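Local coordinates for protein group II chitinase (Ostrinia furnacalis, PDB 6JAV) that probably hydrolyses internal glycosidic bonds of chitin, this chain being a glycosyl hydrolase family 18 catalytic domain of a much longer insect chitinase, at residues S17-G22 with A54-S59; I39-A44 with R64-V69; S297-V302 with A313-Q318. One frame throughout, in Å; residues are numbered along the deposited sequence.

Contact 1. Residues S17-G22 with A54-S59; sequences SWYRPG and AHDTWS
Y19 and D56 supply the polar part of this contact, reaching for each other from opposite directions. The phenol donates to the syn lone pair of the carboxylate, with Y19 OH 2.6 Å from D56 OD2, and ring and carboxylate planes lie nearly coplanar, 22° apart. The acceptor therefore sits at the edge of the Y19 ring. D56 is also the N-cap of helix 57-62: S59 N donates a hydrogen bond to D56 OD1 (3.2 Å), arriving from well above the carboxylate plane. In this TIM-barrel domain, one carboxylate thus caps a helix and grips the loop after strand 8-14, where Y19 is the centre of an inverse gamma turn.

The apolar part belongs to the two indoles. W18 holds CG anti to the backbone N (chi1 -168°), which carries its indole toward W58. The two planes are inclined by 28° but slid apart, so the rings scarcely overlap; W18 CZ3 lies 3.6 Å from W58 CD1. S59 CB fills in beside W18, 3.8 Å from W18 CE3, while the Y19 hydroxyl meets the edge of the W58 ring. R20, which touches the bound inhibitor, forms a salt bridge with D349.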
loop_
_atom_site.group_PDB
_atom_site.type_symbol
_atom_site.label_atom_id
_atom_site.label_comp_id
_atom_site.label_asym_id
_atom_site.label_seq_id
_atom_site.Cartn_x
_atom_site.Cartn_y
_atom_site.Cartn_z
ATOM N N SER A 17 11.716 6.808 -5.123
ATOM C CA SER A 17 12.742 5.793 -4.920
ATOM C C SER A 17 13.940 5.988 -5.840
ATOM O O SER A 17 14.981 5.347 -5.642
ATOM C CB SER A 17 12.126 4.393 -5.094
ATOM O OG SER A 17 11.552 4.194 -6.371
ATOM N N TRP A 18 13.814 6.876 -6.828
ATOM C CA TRP A 18 14.937 7.226 -7.686
ATOM C C TRP A 18 16.023 7.954 -6.911
ATOM O O TRP A 18 17.205 7.823 -7.248
ATOM C CB TRP A 18 14.400 8.146 -8.785
ATOM C CG TRP A 18 15.314 8.404 -9.947
ATOM C CD1 TRP A 18 16.191 7.532 -10.513
ATOM C CD2 TRP A 18 15.360 9.601 -10.729
ATOM N NE1 TRP A 18 16.826 8.130 -11.586
ATOM C CE2 TRP A 18 16.329 9.398 -11.738
ATOM C CE3 TRP A 18 14.686 10.828 -10.669
ATOM C CZ2 TRP A 18 16.635 10.377 -12.692
ATOM C CZ3 TRP A 18 14.990 11.806 -11.629
ATOM C CH2 TRP A 18 15.960 11.570 -12.615
ATOM N N TYR A 19 15.646 8.692 -5.875
ATOM C CA TYR A 19 16.557 9.547 -5.109
ATOM C C TYR A 19 17.046 8.802 -3.879
ATOM O O TYR A 19 16.772 9.177 -2.736
ATOM C CB TYR A 19 15.847 10.813 -4.680
ATOM C CG TYR A 19 15.201 11.596 -5.791
ATOM C CD1 TYR A 19 15.951 12.448 -6.588
ATOM C CD2 TYR A 19 13.841 11.493 -6.033
ATOM C CE1 TYR A 19 15.358 13.205 -7.588
ATOM C CE2 TYR A 19 13.237 12.247 -7.026
ATOM C CZ TYR A 19 13.997 13.097 -7.804
ATOM O OH TYR A 19 13.385 13.831 -8.794
ATOM N N ARG A 20 17.695 7.684 -4.152
ATOM C CA ARG A 20 18.329 6.881 -3.123
ATOM C C ARG A 20 19.734 6.540 -3.585
ATOM O O ARG A 20 19.990 6.393 -4.790
ATOM C CB ARG A 20 17.530 5.586 -2.896
ATOM C CG ARG A 20 16.208 5.835 -2.203
ATOM C CD ARG A 20 15.427 4.556 -1.841
ATOM N NE ARG A 20 14.160 4.979 -1.233
ATOM C CZ ARG A 20 13.006 4.315 -1.342
ATOM N NH1 ARG A 20 12.933 3.189 -2.005
ATOM N NH2 ARG A 20 11.911 4.820 -0.787
ATOM N N PRO A 21 20.661 6.379 -2.641
ATOM C CA PRO A 21 22.062 6.139 -3.003
ATOM C C PRO A 21 22.316 4.697 -3.400
ATOM O O PRO A 21 21.607 3.773 -2.982
ATOM C CB PRO A 21 22.802 6.464 -1.700
ATOM C CG PRO A 21 21.817 6.120 -0.618
ATOM C CD PRO A 21 20.461 6.520 -1.189
ATOM N N GLY A 22 23.359 4.510 -4.211
ATOM C CA GLY A 22 23.879 3.178 -4.472
ATOM C C GLY A 22 22.814 2.193 -4.904
ATOM O O GLY A 22 21.981 2.480 -5.776
ATOM N N ALA A 54 1.261 16.733 -11.671
ATOM C CA ALA A 54 2.434 15.924 -11.352
ATOM C C ALA A 54 3.114 16.419 -10.084
ATOM O O ALA A 54 3.238 17.631 -9.846
ATOM C CB ALA A 54 3.445 15.969 -12.500
ATOM N N HIS A 55 3.553 15.463 -9.265
ATOM C CA HIS A 55 4.240 15.783 -8.024
ATOM C C HIS A 55 5.675 16.224 -8.269
ATOM O O HIS A 55 6.146 17.177 -7.648
ATOM C CB HIS A 55 4.234 14.547 -7.126
ATOM C CG HIS A 55 5.097 14.686 -5.920
ATOM N ND1 HIS A 55 6.223 13.916 -5.715
ATOM C CD2 HIS A 55 5.011 15.525 -4.858
ATOM C CE1 HIS A 55 6.780 14.259 -4.567
ATOM N NE2 HIS A 55 6.068 15.236 -4.032
ATOM N N ASP A 56 6.385 15.547 -9.167
ATOM C CA ASP A 56 7.814 15.785 -9.366
ATOM C C ASP A 56 8.005 15.975 -10.869
ATOM O O ASP A 56 8.190 15.011 -11.611
ATOM C CB ASP A 56 8.576 14.569 -8.812
ATOM C CG ASP A 56 10.071 14.637 -9.051
ATOM O OD1 ASP A 56 10.539 15.576 -9.707
ATOM O OD2 ASP A 56 10.768 13.722 -8.553
ATOM N N THR A 57 7.992 17.234 -11.336
ATOM C CA THR A 57 8.121 17.444 -12.776
ATOM C C THR A 57 9.465 16.956 -13.316
ATOM O O THR A 57 9.527 16.494 -14.467
ATOM C CB THR A 57 7.861 18.904 -13.142
ATOM O OG1 THR A 57 8.811 19.726 -12.471
ATOM C CG2 THR A 57 6.461 19.299 -12.731
ATOM N N TRP A 58 10.531 17.018 -12.506
ATOM C CA TRP A 58 11.855 16.596 -12.977
ATOM C C TRP A 58 11.842 15.118 -13.364
ATOM O O TRP A 58 12.360 14.740 -14.423
ATOM C CB TRP A 58 12.931 16.874 -11.910
ATOM C CG TRP A 58 14.354 16.310 -12.190
ATOM C CD1 TRP A 58 15.030 15.380 -11.453
ATOM C CD2 TRP A 58 15.226 16.678 -13.255
ATOM N NE1 TRP A 58 16.273 15.140 -11.998
ATOM C CE2 TRP A 58 16.414 15.928 -13.110
ATOM C CE3 TRP A 58 15.115 17.557 -14.315
ATOM C CZ2 TRP A 58 17.485 16.037 -14.006
ATOM C CZ3 TRP A 58 16.176 17.661 -15.220
ATOM C CH2 TRP A 58 17.336 16.903 -15.057
ATOM N N SER A 59 11.257 14.263 -12.515
ATOM C CA SER A 59 11.207 12.844 -12.869
ATOM C C SER A 59 10.033 12.547 -13.799
ATOM O O SER A 59 10.221 11.977 -14.884
ATOM C CB SER A 59 11.161 11.965 -11.616
ATOM O OG SER A 59 9.975 12.205 -10.865
#

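Contact 2. Residues I39-A44 with R64-V69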
loop_
_atom_site.group_PDB
_atom_site.type_symbol
_atom_site.label_atom_id
_atom_site.label_comp_id
_atom_site.label_asym_id
_atom_site.label_seq_id
_atom_site.Cartn_x
_atom_site.Cartn_y
_atom_site.Cartn_z
ATOM N N ILE A 39 0.330 -2.132 -12.445
ATOM C CA ILE A 39 1.291 -1.245 -11.800
ATOM C C ILE A 39 0.571 0.053 -11.522
ATOM O O ILE A 39 -0.138 0.569 -12.399
ATOM C CB ILE A 39 2.515 -0.988 -12.698
ATOM C CG1 ILE A 39 3.304 -2.283 -12.873
ATOM C CG2 ILE A 39 3.380 0.112 -12.086
ATOM C CD1 ILE A 39 4.249 -2.263 -14.083
ATOM N N VAL A 40 0.734 0.578 -10.307
ATOM C CA VAL A 40 0.118 1.840 -9.918
ATOM C C VAL A 40 1.225 2.833 -9.595
ATOM O O VAL A 40 2.078 2.565 -8.739
ATOM C CB VAL A 40 -0.838 1.678 -8.732
ATOM C CG1 VAL A 40 -1.461 3.041 -8.421
ATOM C CG2 VAL A 40 -1.913 0.661 -9.054
ATOM N N TYR A 41 1.205 3.980 -10.269
ATOM C CA TYR A 41 2.279 4.962 -10.154
ATOM C C TYR A 41 1.978 5.927 -9.013
ATOM O O TYR A 41 1.019 6.707 -9.090
ATOM C CB TYR A 41 2.338 5.731 -11.481
ATOM C CG TYR A 41 3.533 6.639 -11.645
ATOM C CD1 TYR A 41 3.681 7.793 -10.883
ATOM C CD2 TYR A 41 4.498 6.342 -12.608
ATOM C CE1 TYR A 41 4.787 8.627 -11.050
ATOM C CE2 TYR A 41 5.581 7.170 -12.802
ATOM C CZ TYR A 41 5.737 8.293 -12.008
ATOM O OH TYR A 41 6.839 9.106 -12.198
ATOM N N GLY A 42 2.814 5.931 -7.978
ATOM C CA GLY A 42 2.655 6.851 -6.858
ATOM C C GLY A 42 3.684 7.970 -6.943
ATOM O O GLY A 42 4.889 7.699 -7.048
ATOM N N PHE A 43 3.228 9.227 -6.907
ATOM C CA PHE A 43 1.840 9.691 -6.874
ATOM C C PHE A 43 1.775 10.972 -7.702
ATOM O O PHE A 43 2.775 11.711 -7.824
ATOM C CB PHE A 43 1.444 10.114 -5.452
ATOM C CG PHE A 43 1.268 8.972 -4.501
ATOM C CD1 PHE A 43 0.153 8.176 -4.575
ATOM C CD2 PHE A 43 2.228 8.703 -3.542
ATOM C CE1 PHE A 43 -0.027 7.112 -3.696
ATOM C CE2 PHE A 43 2.063 7.643 -2.662
ATOM C CZ PHE A 43 0.933 6.846 -2.747
ATOM N N ALA A 44 0.602 11.261 -8.243
ATOM C CA ALA A 44 0.185 12.613 -8.601
ATOM C C ALA A 44 -0.485 13.253 -7.383
ATOM O O ALA A 44 -0.871 12.569 -6.428
ATOM C CB ALA A 44 -0.788 12.567 -9.777
ATOM N N ARG A 64 10.764 11.754 -18.144
ATOM C CA ARG A 64 9.812 10.874 -18.822
ATOM C C ARG A 64 9.413 9.666 -17.971
ATOM O O ARG A 64 9.101 8.594 -18.515
ATOM C CB ARG A 64 10.336 10.448 -20.195
ATOM C CG ARG A 64 10.636 11.677 -21.089
ATOM C CD ARG A 64 10.154 11.483 -22.489
ATOM N NE ARG A 64 10.311 10.077 -22.832
ATOM C CZ ARG A 64 9.343 9.297 -23.303
ATOM N NH1 ARG A 64 8.151 9.790 -23.579
ATOM N NH2 ARG A 64 9.599 8.023 -23.554
ATOM N N PHE A 65 9.364 9.823 -16.632
ATOM C CA PHE A 65 8.999 8.666 -15.803
ATOM C C PHE A 65 7.574 8.187 -16.078
ATOM O O PHE A 65 7.332 6.974 -16.076
ATOM C CB PHE A 65 9.150 8.962 -14.306
ATOM C CG PHE A 65 10.532 8.699 -13.746
ATOM C CD1 PHE A 65 11.670 8.916 -14.505
ATOM C CD2 PHE A 65 10.685 8.275 -12.428
ATOM C CE1 PHE A 65 12.949 8.677 -13.953
ATOM C CE2 PHE A 65 11.949 8.047 -11.881
ATOM C CZ PHE A 65 13.083 8.256 -12.652
ATOM N N TYR A 66 6.606 9.095 -16.297
ATOM C CA TYR A 66 5.267 8.606 -16.635
ATOM C C TYR A 66 5.322 7.699 -17.865
ATOM O O TYR A 66 4.800 6.566 -17.847
ATOM C CB TYR A 66 4.306 9.752 -16.917
ATOM C CG TYR A 66 3.727 10.527 -15.757
ATOM C CD1 TYR A 66 3.922 10.159 -14.420
ATOM C CD2 TYR A 66 2.941 11.630 -16.025
ATOM C CE1 TYR A 66 3.340 10.906 -13.374
ATOM C CE2 TYR A 66 2.368 12.366 -15.008
ATOM C CZ TYR A 66 2.570 11.999 -13.692
ATOM O OH TYR A 66 1.987 12.762 -12.687
ATOM N N GLU A 67 5.957 8.173 -18.946
ATOM C CA GLU A 67 6.051 7.364 -20.154
ATOM C C GLU A 67 6.788 6.062 -19.916
ATOM O O GLU A 67 6.419 5.017 -20.473
ATOM C CB GLU A 67 6.728 8.156 -21.265
ATOM C CG GLU A 67 5.945 9.370 -21.662
ATOM C CD GLU A 67 6.189 10.502 -20.800
ATOM O OE1 GLU A 67 6.723 10.273 -19.703
ATOM O OE2 GLU A 67 5.836 11.665 -21.102
ATOM N N ARG A 68 7.847 6.095 -19.097
ATOM C CA ARG A 68 8.661 4.914 -18.895
ATOM C C ARG A 68 7.970 3.876 -18.018
ATOM O O ARG A 68 8.400 2.715 -18.025
ATOM C CB ARG A 68 10.015 5.331 -18.309
ATOM C CG ARG A 68 10.914 6.007 -19.380
ATOM C CD ARG A 68 11.929 6.883 -18.704
ATOM N NE ARG A 68 12.867 6.096 -17.919
ATOM C CZ ARG A 68 13.847 6.620 -17.185
ATOM N NH1 ARG A 68 14.017 7.944 -17.128
ATOM N NH2 ARG A 68 14.670 5.823 -16.528
ATOM N N VAL A 69 6.971 4.246 -17.207
ATOM C CA VAL A 69 6.185 3.227 -16.513
ATOM C C VAL A 69 4.995 2.768 -17.364
ATOM O O VAL A 69 4.662 1.567 -17.394
ATOM C CB VAL A 69 5.772 3.769 -15.131
ATOM C CG1 VAL A 69 4.921 2.743 -14.366
ATOM C CG2 VAL A 69 7.032 4.064 -14.309
HETATM O O HOH W 1 3.217 12.694 -10.291
#
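With chi1 at -170°, Y41 swings its CG away from its own backbone N and extends the phenol from strand 38-46 toward helix 65-70; Y66, with CG anti to its carbonyl carbon (chi1 -77°), brings its ring in from the helix to meet it. The result is a T-shaped pair in which the edge of Y66 addresses the face of Y41, planes at 82° and centroids 5.0 Å apart. Y66 CD1 stands over the rim of that face, 3.5 Å from Y41 CZ. V69 takes the edge of the same ring, its CG2 3.7 Å from Y41 CE2, while its other methyl, CG1, packs on I39 CG2 at 3.8 Å. Strand and helix run nearly antiparallel, their short axes 10.2 Å apart, and these side chains fill the buried layer between barrel wall and covering helix, as in the TIM barrels of family 18.

Water 1 links the two segments, donating to F43 O and accepting from Y66 OH, 2.7 Å from each. The Y41 hydroxyl, beside F65 CB, is hydrogen-bonded to D60 in the preceding helix. Both phenols therefore place polar ends within an otherwise apolar layer and have them satisfied, one by a carboxylate and the other through water, while their rings supply the packing.

Contact 3. Residues S297-V302 with A313-Q318; sequences SGWTVV and AYKGNQ
W299 and K315 form the close-packed part of this contact, at the open end of the hairpin made by strands 300-302 and 312-315. K315 CB lies squarely over the five-membered ring of W299, 3.5 Å from its centroid and 8° off the normal, a CH-pi contact. The far end of the indole reaches Q318, whose CB is 3.5 Å from W299 CH2, and the six-membered ring has A313 O at its edge. T300 and Y314 are the antiparallel hydrogen-bonded pair, joined by T300 N to Y314 O and Y314 N to T300 O, both 2.9 Å; V301 and A313 follow as a non-hydrogen-bonded pair, on the face lined by I294 of helix 287-296.

The face carrying T300 and Y314 is more exposed and more loosely made, although H263 stacks on the Y314 ring. T300 CB stands over one face of that ring, 4.0 Å from its centroid, a CH-pi contact, while V302 CG2 is 4.0 Å from Y314 CE1 at the ring edge. Water 2 sits beside this pair, 2.6 Å from T300 OG1 and donating to Y314 O.

K315 itself crosses the indole and runs out fully extended, and K315 NZ donates a 2.8 Å hydrogen bond to S297 O, tilted 26° from the carbonyl plane. The exposed lysine thus serves twice, its aliphatic part covering an indole and its charge meeting the C-terminal end of helix 287-296, whose partial negative charge would probably favour the ammonium there.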
loop_
_atom_site.group_PDB
_atom_site.type_symbol
_atom_site.label_atom_id
_atom_site.label_comp_id
_atom_site.label_asym_id
_atom_site.label_seq_id
_atom_site.Cartn_x
_atom_site.Cartn_y
_atom_site.Cartn_z
ATOM N N SER A 297 24.558 -8.392 10.273
ATOM C CA SER A 297 24.747 -7.620 11.494
ATOM C C SER A 297 24.229 -8.328 12.738
ATOM O O SER A 297 24.131 -7.694 13.791
ATOM C CB SER A 297 24.151 -6.219 11.374
ATOM O OG SER A 297 24.807 -5.506 10.337
ATOM N N GLY A 298 23.871 -9.603 12.638
ATOM C CA GLY A 298 23.551 -10.378 13.824
ATOM C C GLY A 298 22.258 -10.032 14.529
ATOM O O GLY A 298 22.124 -10.310 15.729
ATOM N N TRP A 299 21.288 -9.429 13.845
ATOM C CA TRP A 299 20.026 -9.164 14.526
ATOM C C TRP A 299 19.331 -10.492 14.808
ATOM O O TRP A 299 19.403 -11.430 14.012
ATOM C CB TRP A 299 19.118 -8.285 13.663
ATOM C CG TRP A 299 19.533 -6.827 13.580
ATOM C CD1 TRP A 299 20.809 -6.340 13.454
ATOM C CD2 TRP A 299 18.679 -5.682 13.611
ATOM N NE1 TRP A 299 20.794 -4.976 13.400
ATOM C CE2 TRP A 299 19.500 -4.542 13.489
ATOM C CE3 TRP A 299 17.288 -5.507 13.736
ATOM C CZ2 TRP A 299 18.988 -3.241 13.486
ATOM C CZ3 TRP A 299 16.783 -4.218 13.723
ATOM C CH2 TRP A 299 17.633 -3.101 13.600
ATOM N N THR A 300 18.657 -10.565 15.950
ATOM C CA THR A 300 17.989 -11.792 16.375
ATOM C C THR A 300 16.550 -11.771 15.866
ATOM O O THR A 300 15.865 -10.761 16.017
ATOM C CB THR A 300 17.983 -11.846 17.901
ATOM O OG1 THR A 300 19.335 -11.778 18.383
ATOM C CG2 THR A 300 17.344 -13.136 18.372
ATOM N N VAL A 301 16.102 -12.885 15.293
ATOM C CA VAL A 301 14.777 -12.991 14.677
ATOM C C VAL A 301 13.874 -13.818 15.582
ATOM O O VAL A 301 14.281 -14.888 16.050
ATOM C CB VAL A 301 14.874 -13.635 13.290
ATOM C CG1 VAL A 301 13.494 -13.796 12.690
ATOM C CG2 VAL A 301 15.784 -12.789 12.399
ATOM N N VAL A 302 12.655 -13.338 15.824
ATOM C CA VAL A 302 11.641 -14.103 16.555
ATOM C C VAL A 302 10.465 -14.338 15.613
ATOM O O VAL A 302 9.865 -13.372 15.117
ATOM C CB VAL A 302 11.177 -13.372 17.819
ATOM C CG1 VAL A 302 10.060 -14.160 18.534
ATOM C CG2 VAL A 302 12.364 -13.087 18.763
ATOM N N ALA A 313 12.607 -8.581 14.495
ATOM C CA ALA A 313 14.051 -8.744 14.679
ATOM C C ALA A 313 14.595 -7.592 15.507
ATOM O O ALA A 313 14.087 -6.471 15.450
ATOM C CB ALA A 313 14.778 -8.824 13.326
ATOM N N TYR A 314 15.670 -7.853 16.272
ATOM C CA TYR A 314 16.157 -6.802 17.155
ATOM C C TYR A 314 17.660 -6.913 17.370
ATOM O O TYR A 314 18.258 -7.976 17.198
ATOM C CB TYR A 314 15.425 -6.790 18.511
ATOM C CG TYR A 314 15.638 -8.066 19.306
ATOM C CD1 TYR A 314 14.827 -9.184 19.116
ATOM C CD2 TYR A 314 16.689 -8.163 20.217
ATOM C CE1 TYR A 314 15.039 -10.358 19.821
ATOM C CE2 TYR A 314 16.900 -9.318 20.927
ATOM C CZ TYR A 314 16.085 -10.411 20.729
ATOM O OH TYR A 314 16.324 -11.563 21.445
ATOM N N LYS A 315 18.253 -5.776 17.720
ATOM C CA LYS A 315 19.647 -5.737 18.153
ATOM C C LYS A 315 19.829 -4.475 18.975
ATOM O O LYS A 315 19.455 -3.382 18.541
ATOM C CB LYS A 315 20.608 -5.747 16.962
ATOM C CG LYS A 315 22.070 -5.797 17.427
ATOM C CD LYS A 315 23.020 -5.939 16.286
ATOM C CE LYS A 315 24.445 -6.109 16.803
ATOM N NZ LYS A 315 25.423 -6.014 15.679
ATOM N N GLY A 316 20.382 -4.630 20.173
ATOM C CA GLY A 316 20.534 -3.468 21.031
ATOM C C GLY A 316 19.173 -2.886 21.336
ATOM O O GLY A 316 18.238 -3.603 21.704
ATOM N N ASN A 317 19.028 -1.578 21.123
ATOM C CA ASN A 317 17.753 -0.912 21.349
ATOM C C ASN A 317 16.944 -0.709 20.063
ATOM O O ASN A 317 16.026 0.112 20.049
ATOM C CB ASN A 317 17.940 0.401 22.123
ATOM C CG ASN A 317 18.533 1.525 21.281
ATOM O OD1 ASN A 317 18.991 1.320 20.153
ATOM N ND2 ASN A 317 18.526 2.729 21.838
ATOM N N GLN A 318 17.265 -1.435 18.997
ATOM C CA GLN A 318 16.533 -1.337 17.737
ATOM C C GLN A 318 15.694 -2.590 17.529
ATOM O O GLN A 318 16.145 -3.704 17.806
ATOM C CB GLN A 318 17.510 -1.194 16.580
ATOM C CG GLN A 318 18.311 0.102 16.663
ATOM C CD GLN A 318 17.413 1.315 16.620
ATOM O OE1 GLN A 318 16.741 1.569 15.615
ATOM N NE2 GLN A 318 17.368 2.064 17.713
HETATM O O HOH W 2 20.387 -9.413 18.624
#

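Contacts 1 and 2 adjoin, their centres 11 Å apart, and their segments alternate along the chain. Helices 57-62 and 65-70 follow each other, and S59 O lies 2.9 Å from F65 N, probably a hydrogen bond. W18 of contact 1 packs on F65 of contact 2, with W18 CD2 3.3 Å from F65 CZ, and A54 CA is 3.5 Å from Y66 OH. The inhibitor lies nearer contact 1: the side chains of Y19 and Y41 are about 9 and 14 Å from it. Contact 3 stands apart in the hairpin at the surface, its centre 31 Å from that of contact 1 and 36 Å from that of contact 2.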